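Side-chain contacts in nucleoside diphosphate kinase (Pyrobaculum aerophilum, PDB 1XQI), which probably transfers the gamma phosphate of ATP to nucleoside diphosphates by a ping-pong mechanism through a phosphorylated active-site intermediate, with magnesium as cofactor: residues A[33-36]-A[37-41]; A[62-66]-A[67-71]. The protein carries 6 engineered substitutions. All blocks are in the same frame, centred on the assembly; numbering follows the deposited sequence.

Interaction 1 of 2, residues A[33-36]-A[37-41]; sequences DEII and SRFKK. Engineered in segment 33-36: Asp-33 (natural residue Gly). Engineered in segment 37-41: Lys-40 (natural residue Glu).
Ile-35 and Phe-39, one helical turn apart, lie side by side: chi1 of Ile-35 (-64°) puts its CG2 anti to the backbone N, chi1 of Phe-39 (-62°) puts its ring anti to the carbonyl carbon, and the two side chains point the same way. The methyl CG2 of Ile-35 meets CE1 of the Phe-39 ring at 3.4 Å. Isoleucine suits this place, since its beta branch gives the helix a methyl close to the backbone, and the flat phenyl ring fills the next turn beside it. The backbone beneath is helical throughout: Ser-37 N binds Asp-33 O at 2.8 Å, and Lys-40 N binds Ile-36 O at 3.1 Å in a nearly straight bond, whereas the bonds from Phe-39 N to Ile-35 O and Ile-36 O are weak. The first torsion of Arg-38 (-32°) places its CG 3.2 Å from Glu-34 O; the chain then bends twice, and its guanidinium pairs with Asp-151. Asp-33 and Lys-40, both engineered, pair with Lys-40 and Asp-33 of the second subunit, respectively, in salt bridges between the chains. Helix 32-42 is amphipathic: Ile-35 and Phe-39 lie on Ile-148 of helix 148-152, Ile-35 also on Leu-22 and Phe-39 on Leu-20 of strand 17-22, while Phe-39 and Ile-36 reach Leu-122 and Met-120 of strand 117-123, as a helix covers the sheet in the ferredoxin fold.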
# COMPACT_ATOMS: atom_id res chain seq x y z
N ASP A 33 8.22 1.01 1.07
CA ASP A 33 8.62 0.17 -0.02
C ASP A 33 9.76 -0.74 0.44
O ASP A 33 9.79 -1.91 0.12
CB ASP A 33 8.94 0.99 -1.27
CG ASP A 33 10.30 1.73 -1.20
OD1 ASP A 33 11.25 1.23 -1.84
OD2 ASP A 33 10.43 2.78 -0.52
N GLU A 34 10.66 -0.23 1.25
CA GLU A 34 11.78 -1.02 1.70
C GLU A 34 11.29 -2.25 2.47
O GLU A 34 11.72 -3.41 2.22
CB GLU A 34 12.73 -0.15 2.53
CG GLU A 34 14.01 0.21 1.76
CD GLU A 34 14.22 1.69 1.59
OE1 GLU A 34 15.03 2.08 0.73
OE2 GLU A 34 13.59 2.48 2.31
N ILE A 35 10.33 -2.01 3.37
CA ILE A 35 9.72 -3.08 4.20
C ILE A 35 8.89 -4.10 3.37
O ILE A 35 9.00 -5.32 3.56
CB ILE A 35 8.90 -2.44 5.35
CG1 ILE A 35 9.86 -1.69 6.27
CG2 ILE A 35 8.03 -3.48 6.10
CD1 ILE A 35 9.28 -1.26 7.61
N ILE A 36 8.07 -3.59 2.45
CA ILE A 36 7.36 -4.44 1.54
C ILE A 36 8.36 -5.29 0.77
O ILE A 36 8.15 -6.50 0.62
CB ILE A 36 6.48 -3.63 0.61
CG1 ILE A 36 5.32 -3.05 1.43
CG2 ILE A 36 5.91 -4.52 -0.54
CD1 ILE A 36 4.35 -2.24 0.60
N SER A 37 9.49 -4.72 0.33
CA SER A 37 10.46 -5.54 -0.38
C SER A 37 10.99 -6.79 0.40
O SER A 37 11.17 -7.86 -0.16
CB SER A 37 11.59 -4.68 -0.94
OG SER A 37 12.72 -5.50 -1.20
N ARG A 38 11.24 -6.65 1.70
CA ARG A 38 11.74 -7.78 2.48
C ARG A 38 10.72 -8.92 2.52
O ARG A 38 11.12 -10.10 2.49
CB ARG A 38 12.13 -7.36 3.88
CG ARG A 38 12.66 -5.98 3.94
CD ARG A 38 14.18 -5.84 3.98
NE ARG A 38 14.63 -6.14 5.33
CZ ARG A 38 15.70 -5.61 5.94
NH1 ARG A 38 16.51 -4.71 5.36
NH2 ARG A 38 15.93 -6.04 7.18
N PHE A 39 9.42 -8.59 2.54
CA PHE A 39 8.43 -9.63 2.68
C PHE A 39 8.22 -10.33 1.33
O PHE A 39 8.15 -11.55 1.25
CB PHE A 39 7.12 -9.07 3.26
CG PHE A 39 7.27 -8.48 4.65
CD1 PHE A 39 6.74 -7.22 4.96
CD2 PHE A 39 7.93 -9.18 5.68
CE1 PHE A 39 6.84 -6.68 6.27
CE2 PHE A 39 8.06 -8.65 7.00
CZ PHE A 39 7.51 -7.40 7.29
N LYS A 40 8.16 -9.55 0.26
CA LYS A 40 8.06 -10.07 -1.10
C LYS A 40 9.24 -11.00 -1.37
O LYS A 40 9.08 -12.08 -1.94
CB LYS A 40 8.08 -8.93 -2.12
CG LYS A 40 8.41 -9.41 -3.55
CD LYS A 40 8.52 -8.29 -4.55
CE LYS A 40 9.93 -7.74 -4.68
NZ LYS A 40 9.90 -6.52 -5.61
N LYS A 41 10.44 -10.60 -0.94
CA LYS A 41 11.59 -11.43 -1.21
C LYS A 41 11.57 -12.74 -0.48
O LYS A 41 12.14 -13.69 -0.97
CB LYS A 41 12.90 -10.68 -1.01
CG LYS A 41 13.19 -9.89 -2.19
CD LYS A 41 14.14 -8.74 -1.91
CE LYS A 41 14.44 -8.02 -3.27
NZ LYS A 41 15.37 -6.92 -3.03

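Interaction 2 of 2, residues A[62-66]-A[67-71]; sequences FYPSS and EEWLQ. Engineered in segment 67-71: Gln-71 (natural residue Arg).
Pro-64 lies over one face of the Trp-69 indole, its CG 3.9 Å from the centroid of the five-membered ring and only 9° off the normal, a CH-pi contact in which CB and CD also reach the indole. At the indole's edge, in its plane, is Leu-70 CD2. The Tyr-63 ring, with Phe-62 CD1 over one face, is inclined at 29° to the six-membered ring of Trp-69 and slid aside, centroids 5.9 Å apart, so the rings barely overlap and only CD2 of Tyr-63 and CZ2 of Trp-69 come near, at 4.0 Å. Proline suits this place because its compact, restrained ring can lay CB, CG and CD on the electron-rich indole. Ser-66 is the N-cap of helix 67-84: its OG, held between the backbone N and the carbonyl carbon (chi1 88°), accepts from Trp-69 N at 2.9 Å, almost straight. Ser-66 O takes Leu-70 N at 3.0 Å, the first regular bond of the helix. An alanine in place of Trp-69 would probably leave Pro-64 without its aromatic partner and open a gap beside Tyr-63. Lys-105 NZ of helix 97-112 donates to the carbonyl oxygens of Tyr-63 and Pro-64, tying the loop to that helix. The chemistry divides the work: the serine hydroxyl accepts an N-H of the first helical turn, while dispersion and CH-pi contacts hold the preceding loop against that turn.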
# COMPACT_ATOMS: atom_id res chain seq x y z
N PHE A 62 -7.89 -1.66 19.39
CA PHE A 62 -7.05 -2.62 18.67
C PHE A 62 -6.09 -3.34 19.62
O PHE A 62 -5.83 -4.54 19.48
CB PHE A 62 -6.28 -1.93 17.54
CG PHE A 62 -5.24 -2.81 16.88
CD1 PHE A 62 -3.89 -2.61 17.12
CD2 PHE A 62 -5.63 -3.85 16.02
CE1 PHE A 62 -2.91 -3.43 16.53
CE2 PHE A 62 -4.67 -4.65 15.42
CZ PHE A 62 -3.29 -4.44 15.69
N TYR A 63 -5.53 -2.57 20.56
CA TYR A 63 -4.68 -3.15 21.61
C TYR A 63 -5.50 -3.76 22.69
O TYR A 63 -6.53 -3.22 23.02
CB TYR A 63 -3.73 -2.12 22.17
CG TYR A 63 -2.62 -1.95 21.24
CD1 TYR A 63 -2.53 -0.82 20.44
CD2 TYR A 63 -1.68 -2.92 21.10
CE1 TYR A 63 -1.53 -0.67 19.54
CE2 TYR A 63 -0.64 -2.78 20.21
CZ TYR A 63 -0.58 -1.63 19.43
OH TYR A 63 0.46 -1.46 18.52
N PRO A 64 -5.03 -4.89 23.26
CA PRO A 64 -5.84 -5.57 24.31
C PRO A 64 -6.08 -4.67 25.49
O PRO A 64 -5.34 -3.69 25.70
CB PRO A 64 -4.95 -6.74 24.75
CG PRO A 64 -4.03 -7.00 23.53
CD PRO A 64 -3.76 -5.60 22.99
N SER A 65 -7.12 -4.98 26.25
CA SER A 65 -7.33 -4.31 27.51
C SER A 65 -7.36 -5.33 28.65
O SER A 65 -7.79 -5.02 29.76
CB SER A 65 -8.58 -3.47 27.42
OG SER A 65 -8.73 -2.98 26.09
N SER A 66 -6.88 -6.54 28.38
CA SER A 66 -6.82 -7.55 29.42
C SER A 66 -5.86 -7.10 30.54
O SER A 66 -4.84 -6.43 30.29
CB SER A 66 -6.41 -8.90 28.84
OG SER A 66 -5.01 -9.02 28.81
N GLU A 67 -6.17 -7.46 31.78
CA GLU A 67 -5.25 -7.15 32.89
C GLU A 67 -3.93 -7.82 32.63
O GLU A 67 -2.86 -7.23 32.89
CB GLU A 67 -5.80 -7.60 34.24
CG GLU A 67 -4.81 -7.53 35.39
CD GLU A 67 -5.31 -8.25 36.66
OE1 GLU A 67 -5.97 -9.34 36.53
OE2 GLU A 67 -5.06 -7.72 37.78
N GLU A 68 -4.01 -9.03 32.06
CA GLU A 68 -2.84 -9.84 31.77
C GLU A 68 -1.85 -9.07 30.89
O GLU A 68 -0.70 -8.89 31.26
CB GLU A 68 -3.30 -11.13 31.13
CG GLU A 68 -2.23 -12.11 30.73
CD GLU A 68 -2.85 -13.19 29.85
OE1 GLU A 68 -3.03 -14.34 30.34
OE2 GLU A 68 -3.20 -12.86 28.68
N TRP A 69 -2.33 -8.60 29.75
CA TRP A 69 -1.54 -7.79 28.84
C TRP A 69 -1.01 -6.48 29.43
O TRP A 69 0.16 -6.12 29.21
CB TRP A 69 -2.35 -7.45 27.61
CG TRP A 69 -1.51 -6.83 26.52
CD1 TRP A 69 -0.76 -7.49 25.58
CD2 TRP A 69 -1.35 -5.42 26.24
NE1 TRP A 69 -0.15 -6.59 24.75
CE2 TRP A 69 -0.50 -5.31 25.13
CE3 TRP A 69 -1.84 -4.25 26.83
CZ2 TRP A 69 -0.12 -4.08 24.59
CZ3 TRP A 69 -1.46 -3.01 26.30
CH2 TRP A 69 -0.62 -2.94 25.18
N LEU A 70 -1.87 -5.77 30.15
CA LEU A 70 -1.47 -4.51 30.82
C LEU A 70 -0.38 -4.76 31.83
O LEU A 70 0.65 -4.10 31.80
CB LEU A 70 -2.67 -3.84 31.51
CG LEU A 70 -3.79 -3.39 30.59
CD1 LEU A 70 -4.96 -2.97 31.39
CD2 LEU A 70 -3.32 -2.27 29.73
N GLN A 71 -0.63 -5.75 32.71
CA GLN A 71 0.33 -6.20 33.71
C GLN A 71 1.72 -6.41 33.12
O GLN A 71 2.71 -5.82 33.60
CB GLN A 71 -0.19 -7.46 34.42
CG GLN A 71 0.68 -7.97 35.59
CD GLN A 71 -0.07 -8.99 36.48
OE1 GLN A 71 -1.04 -8.66 37.16
NE2 GLN A 71 0.42 -10.22 36.47

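How the interactions relate
Interactions 1 and 2 follow one another along the chain and lie on opposite sides of its centre, with their centres about 30 Å apart and their nearest atoms about 14 Å apart, so they do not touch. Interaction 1 is a second-shell neighbour of the probable ATP site: the side chain of Ile-35 is about 8 Å from that of Arg-149 and about 9 Å from that of Lys-23. Interaction 2 comes closer, the Tyr-63 side chain lying about 4 Å from those of Lys-23 and of His-172, the predicted phosphohistidine. A Tris molecule, probably from the crystallisation liquor, accompanies Tyr-63 at about 3 Å and may mark the pocket. Segment 67-71 opens the insert.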